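Local coordinates for multifunctional non-homologous end joining DNA repair protein LigD (Mycobacterium tuberculosis, PDB 2IRU), which probably repairs DNA double-strand breaks together with Ku by non-homologous end joining, the part described here being its primase-like polymerase domain, at residues V202-E207 and V214-T219; A256-A261 and P266-L271. All blocks are in the same frame, centred on the assembly; numbering follows the deposited sequence.

Interaction 1. Residues V202-E207 and V214-T219; sequences VAQRLE and VTSTMT
Glu207, near the C-terminal end of helix 192-209, reaches across to Ser216, where the chain has just left the short strand 214-215. The contact closes a helix-turn-strand unit of the polymerase domain: the strand runs parallel to 227-230 in the mixed sheet, and the helix packs beside it. A hydrogen bond from the backbone N of Ser216 to Glu207 OE2, 3.0 Å long, carries the polar part. Its donor stands well above the carboxylate plane, about 70° out of it. Ser216 OG also points to Glu207 OE1, but at 2.4 Å the approach is improbably short and its length deserves caution. Both carboxylate oxygens thus face Ser216. The glutamate can span the gap because its CG lies anti to the backbone N (chi1 175°) and the chain stays extended beyond it. Apolar contacts lie on the buried side of the helix. Leu206 crosses Val214 at about a right angle, its CG 3.9 Å from Val214 CG2, while Val214 CG1 rests against the backbone of Glu207. Ala203 CB meets Ser216 CB at the same distance, and Val229 of the neighbouring strand touches both Ala203 and Val214. On the side of the exposed Gln204, a water joins the segments, accepting from Gln204 NE2 at 2.8 Å and donating to Ser216 OG at 2.7 Å.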
loop_
_atom_site.group_PDB
_atom_site.type_symbol
_atom_site.label_atom_id
_atom_site.label_comp_id
_atom_site.label_asym_id
_atom_site.label_seq_id
_atom_site.Cartn_x
_atom_site.Cartn_y
_atom_site.Cartn_z
ATOM N N VAL A 202 1.135 10.761 -17.553
ATOM C CA VAL A 202 2.464 10.137 -17.418
ATOM C C VAL A 202 2.496 8.751 -18.109
ATOM O O VAL A 202 3.393 8.467 -18.936
ATOM C CB VAL A 202 2.897 10.045 -15.915
ATOM C CG1 VAL A 202 4.170 9.219 -15.758
ATOM C CG2 VAL A 202 3.118 11.441 -15.375
ATOM N N ALA A 203 1.518 7.910 -17.773
ATOM C CA ALA A 203 1.400 6.552 -18.356
ATOM C C ALA A 203 1.267 6.572 -19.879
ATOM O O ALA A 203 1.966 5.834 -20.591
ATOM C CB ALA A 203 0.212 5.837 -17.760
ATOM N N GLN A 204 0.371 7.418 -20.387
ATOM C CA GLN A 204 0.194 7.533 -21.840
ATOM C C GLN A 204 1.442 8.075 -22.523
ATOM O O GLN A 204 1.787 7.637 -23.625
ATOM C CB GLN A 204 -1.035 8.384 -22.175
ATOM C CG GLN A 204 -2.307 7.671 -21.757
ATOM C CD GLN A 204 -3.567 8.479 -22.017
ATOM O OE1 GLN A 204 -3.530 9.708 -22.103
ATOM N NE2 GLN A 204 -4.693 7.783 -22.132
ATOM N N ARG A 205 2.147 8.985 -21.859
ATOM C CA ARG A 205 3.405 9.510 -22.406
ATOM C C ARG A 205 4.464 8.423 -22.498
ATOM O O ARG A 205 5.201 8.333 -23.510
ATOM C CB ARG A 205 3.914 10.702 -21.589
ATOM C CG ARG A 205 5.205 11.386 -22.058
ATOM C CD ARG A 205 5.651 12.454 -21.010
ATOM N NE ARG A 205 4.577 13.382 -20.611
ATOM C CZ ARG A 205 4.455 13.945 -19.400
ATOM N NH1 ARG A 205 5.325 13.685 -18.423
ATOM N NH2 ARG A 205 3.444 14.768 -19.149
ATOM N N LEU A 206 4.523 7.588 -21.465
ATOM C CA LEU A 206 5.455 6.466 -21.463
ATOM C C LEU A 206 5.097 5.459 -22.550
ATOM O O LEU A 206 5.977 4.971 -23.267
ATOM C CB LEU A 206 5.551 5.794 -20.090
ATOM C CG LEU A 206 6.702 4.785 -19.970
ATOM C CD1 LEU A 206 8.075 5.364 -20.394
ATOM C CD2 LEU A 206 6.759 4.271 -18.540
ATOM N N GLU A 207 3.803 5.189 -22.682
ATOM C CA GLU A 207 3.299 4.306 -23.729
ATOM C C GLU A 207 3.663 4.803 -25.132
ATOM O O GLU A 207 4.065 4.017 -26.004
ATOM C CB GLU A 207 1.788 4.153 -23.582
ATOM C CG GLU A 207 1.096 3.355 -24.686
ATOM C CD GLU A 207 -0.346 3.062 -24.270
ATOM O OE1 GLU A 207 -1.072 4.024 -23.962
ATOM O OE2 GLU A 207 -0.742 1.885 -24.231
ATOM N N VAL A 214 5.424 -0.931 -22.969
ATOM C CA VAL A 214 4.458 -0.357 -22.006
ATOM C C VAL A 214 3.056 -0.233 -22.568
ATOM O O VAL A 214 2.866 0.175 -23.730
ATOM C CB VAL A 214 4.929 1.072 -21.575
ATOM C CG1 VAL A 214 3.808 1.847 -20.860
ATOM C CG2 VAL A 214 6.169 0.978 -20.717
ATOM N N THR A 215 2.062 -0.553 -21.725
ATOM C CA THR A 215 0.673 -0.190 -22.046
ATOM C C THR A 215 0.067 0.638 -20.899
ATOM O O THR A 215 0.427 0.461 -19.740
ATOM C CB THR A 215 -0.233 -1.433 -22.377
ATOM O OG1 THR A 215 -1.538 -0.979 -22.776
ATOM C CG2 THR A 215 -0.367 -2.390 -21.172
ATOM N N SER A 216 -0.833 1.552 -21.254
ATOM C CA SER A 216 -1.536 2.398 -20.270
ATOM C C SER A 216 -3.008 2.006 -20.126
ATOM O O SER A 216 -3.768 2.680 -19.401
ATOM C CB SER A 216 -1.480 3.866 -20.694
ATOM O OG SER A 216 -2.219 4.095 -21.897
ATOM N N THR A 217 -3.417 0.964 -20.848
ATOM C CA THR A 217 -4.790 0.467 -20.765
ATOM C C THR A 217 -4.841 -0.988 -20.293
ATOM O O THR A 217 -3.864 -1.734 -20.412
ATOM C CB THR A 217 -5.535 0.613 -22.107
ATOM O OG1 THR A 217 -4.870 -0.151 -23.121
ATOM C CG2 THR A 217 -5.579 2.066 -22.534
ATOM N N MET A 218 -5.990 -1.394 -19.767
ATOM C CA MET A 218 -6.147 -2.774 -19.310
ATOM C C MET A 218 -6.331 -3.766 -20.462
ATOM O O MET A 218 -5.948 -4.927 -20.323
ATOM C CB MET A 218 -7.308 -2.901 -18.322
ATOM C CG MET A 218 -7.151 -2.057 -17.085
ATOM S SD MET A 218 -8.710 -1.901 -16.219
ATOM C CE MET A 218 -9.647 -0.939 -17.419
ATOM N N THR A 219 -6.886 -3.307 -21.591
ATOM C CA THR A 219 -7.181 -4.181 -22.749
ATOM C C THR A 219 -6.290 -5.437 -22.748
ATOM O O THR A 219 -5.091 -5.352 -23.029
ATOM C CB THR A 219 -7.058 -3.417 -24.115
ATOM O OG1 THR A 219 -7.889 -2.247 -24.100
ATOM C CG2 THR A 219 -7.473 -4.303 -25.285
HETATM O O HOH W 1 -4.567 5.231 -21.038
#

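Interaction 2. Residues A256-A261 and P266-L271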
loop_
_atom_site.group_PDB
_atom_site.type_symbol
_atom_site.label_atom_id
_atom_site.label_comp_id
_atom_site.label_asym_id
_atom_site.label_seq_id
_atom_site.Cartn_x
_atom_site.Cartn_y
_atom_site.Cartn_z
ATOM N N ALA A 256 7.329 -3.960 0.168
ATOM C CA ALA A 256 8.627 -3.567 0.762
ATOM C C ALA A 256 9.281 -2.400 -0.001
ATOM O O ALA A 256 9.551 -2.556 -1.207
ATOM C CB ALA A 256 9.613 -4.748 0.810
ATOM N N PRO A 257 9.570 -1.267 0.691
ATOM C CA PRO A 257 10.356 -0.225 0.005
ATOM C C PRO A 257 11.727 -0.731 -0.411
ATOM O O PRO A 257 12.390 -1.510 0.334
ATOM C CB PRO A 257 10.515 0.886 1.066
ATOM C CG PRO A 257 9.353 0.713 1.980
ATOM C CD PRO A 257 9.160 -0.833 2.038
ATOM N N ARG A 258 12.151 -0.274 -1.596
ATOM C CA ARG A 258 13.445 -0.659 -2.167
ATOM C C ARG A 258 14.213 0.593 -2.582
ATOM O O ARG A 258 13.635 1.690 -2.703
ATOM C CB ARG A 258 13.266 -1.562 -3.405
ATOM C CG ARG A 258 12.287 -2.741 -3.210
ATOM C CD ARG A 258 12.680 -3.678 -2.058
ATOM N NE ARG A 258 13.758 -4.613 -2.407
ATOM C CZ ARG A 258 13.572 -5.808 -2.977
ATOM N NH1 ARG A 258 12.351 -6.232 -3.310
ATOM N NH2 ARG A 258 14.616 -6.594 -3.217
ATOM N N THR A 259 15.520 0.416 -2.759
ATOM C CA THR A 259 16.336 1.423 -3.463
ATOM C C THR A 259 16.275 1.207 -4.987
ATOM O O THR A 259 16.011 0.090 -5.484
ATOM C CB THR A 259 17.808 1.375 -3.021
ATOM O OG1 THR A 259 18.399 0.171 -3.507
ATOM C CG2 THR A 259 17.941 1.415 -1.489
ATOM N N TRP A 260 16.574 2.267 -5.729
ATOM C CA TRP A 260 16.625 2.153 -7.189
ATOM C C TRP A 260 17.698 1.129 -7.613
ATOM O O TRP A 260 17.466 0.325 -8.518
ATOM C CB TRP A 260 16.805 3.535 -7.815
ATOM C CG TRP A 260 15.481 4.281 -7.804
ATOM C CD1 TRP A 260 15.092 5.269 -6.929
ATOM C CD2 TRP A 260 14.359 4.048 -8.667
ATOM N NE1 TRP A 260 13.803 5.683 -7.212
ATOM C CE2 TRP A 260 13.329 4.945 -8.271
ATOM C CE3 TRP A 260 14.129 3.183 -9.752
ATOM C CZ2 TRP A 260 12.090 5.008 -8.933
ATOM C CZ3 TRP A 260 12.881 3.234 -10.401
ATOM C CH2 TRP A 260 11.878 4.129 -9.974
ATOM N N ALA A 261 18.823 1.100 -6.903
ATOM C CA ALA A 261 19.898 0.158 -7.233
ATOM C C ALA A 261 19.462 -1.283 -7.016
ATOM O O ALA A 261 19.854 -2.178 -7.765
ATOM C CB ALA A 261 21.190 0.477 -6.457
ATOM N N PRO A 266 19.038 -8.490 -11.471
ATOM C CA PRO A 266 18.254 -9.432 -12.282
ATOM C C PRO A 266 17.588 -10.518 -11.427
ATOM O O PRO A 266 16.592 -11.113 -11.848
ATOM C CB PRO A 266 19.298 -10.045 -13.226
ATOM C CG PRO A 266 20.610 -9.802 -12.571
ATOM C CD PRO A 266 20.469 -8.515 -11.825
ATOM N N ALA A 267 18.136 -10.745 -10.235
ATOM C CA ALA A 267 17.576 -11.684 -9.265
ATOM C C ALA A 267 16.606 -11.001 -8.308
ATOM O O ALA A 267 16.314 -11.558 -7.249
ATOM C CB ALA A 267 18.686 -12.346 -8.461
ATOM N N LEU A 268 16.134 -9.800 -8.656
ATOM C CA LEU A 268 15.172 -9.100 -7.803
ATOM C C LEU A 268 13.980 -10.002 -7.494
ATOM O O LEU A 268 13.416 -10.668 -8.367
ATOM C CB LEU A 268 14.702 -7.759 -8.394
ATOM C CG LEU A 268 13.730 -6.925 -7.520
ATOM C CD1 LEU A 268 14.449 -6.033 -6.526
ATOM C CD2 LEU A 268 12.839 -6.056 -8.358
ATOM N N ARG A 269 13.623 -10.043 -6.220
ATOM C CA ARG A 269 12.490 -10.823 -5.795
ATOM C C ARG A 269 11.749 -10.090 -4.699
ATOM O O ARG A 269 12.237 -9.093 -4.162
ATOM C CB ARG A 269 12.947 -12.173 -5.270
ATOM C CG ARG A 269 13.965 -12.056 -4.171
ATOM C CD ARG A 269 14.187 -13.389 -3.503
ATOM N NE ARG A 269 15.187 -13.288 -2.449
ATOM C CZ ARG A 269 14.974 -12.810 -1.223
ATOM N NH1 ARG A 269 13.765 -12.346 -0.838
ATOM N NH2 ARG A 269 15.999 -12.789 -0.371
ATOM N N GLN A 270 10.572 -10.608 -4.364
ATOM C CA GLN A 270 9.779 -10.046 -3.267
ATOM C C GLN A 270 10.470 -10.364 -1.932
ATOM O O GLN A 270 11.133 -11.415 -1.814
ATOM C CB GLN A 270 8.381 -10.654 -3.286
ATOM C CG GLN A 270 7.652 -10.461 -4.609
ATOM C CD GLN A 270 7.456 -8.988 -4.960
ATOM O OE1 GLN A 270 7.352 -8.122 -4.076
ATOM N NE2 GLN A 270 7.400 -8.703 -6.267
ATOM N N LEU A 271 10.303 -9.488 -0.941
ATOM C CA LEU A 271 10.941 -9.698 0.355
ATOM C C LEU A 271 9.975 -10.232 1.403
ATOM O O LEU A 271 8.788 -9.919 1.370
ATOM C CB LEU A 271 11.586 -8.405 0.863
ATOM C CG LEU A 271 12.647 -7.750 -0.017
ATOM C CD1 LEU A 271 13.031 -6.431 0.603
ATOM C CD2 LEU A 271 13.880 -8.643 -0.222
HETATM O O HOH W 2 15.667 -9.033 -4.308
#
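The guanidinium group of Arg258 lies sandwiched between two leucines of 266-271. Leu271 lies across one face, with CG over the centre of the group and 3.6 Å above its plane, and its CD1 is 3.6 Å from Arg258 NE. Over the opposite face comes Leu268, whose CD1 sits off-centre toward the rim and approaches NH2 to 3.4 Å. The edge is left for polar partners: NH1 donates to the backbone carbonyl oxygen of Arg269 at 3.0 Å in a nearly straight bond (165° at the hydrogen), with the acceptor close to the guanidinium plane. In the same plane a water accepts from NH2 at 2.9 Å and from the backbone N of Arg269, so the arginine grips both backbone polar atoms of Arg269, O directly and N through the water. Apolar contact continues beside the group, where Ala256 CB meets Leu271 CD1 at 3.8 Å.

Arg258 reaches this slot through bends at chi2 (-58°) and chi3 (-78°) that fold its chain. Further out, Thr174 OG1 of strand 171-174 takes a second hydrogen bond from NH1, and Glu262 forms a long, weak ion pair with NE. The loop has its own fastenings: Arg269 forms a salt bridge with Glu275 through NH2, and Gln270 OE1 accepts from the backbone N of Gly176, in a segment that probably binds the polymerase substrate. Arg279 of helix 273-283 packs on both Arg258 and Leu271. Together these contacts close a strand-helix-loop-strand connection, in which the excursion through helix 260-263 brings the chain back as strand 271-272, antiparallel to 253-257 in the mixed sheet of the primase-polymerase domain.

How the interactions relate
Both interactions are largely buried and both reach the mixed sheet of the polymerase domain, but at different strands: interaction 1 meets it through 214-215, paired with 227-230, and interaction 2 through 253-257, paired with 171-174 and 271-272. Their centres lie about 23 Å apart and they do not touch. Each joins segments close in sequence, yet the chemistry is reversed. In interaction 1 an acidic side chain on a regular helix accepts from the backbone N of a serine; in interaction 2 a basic side chain donates to the backbone of an irregular loop and is flanked by leucines. Helix 149-164 is a shared neighbour, packing on Leu206 and Val214 in one contact and on Leu268 in the other.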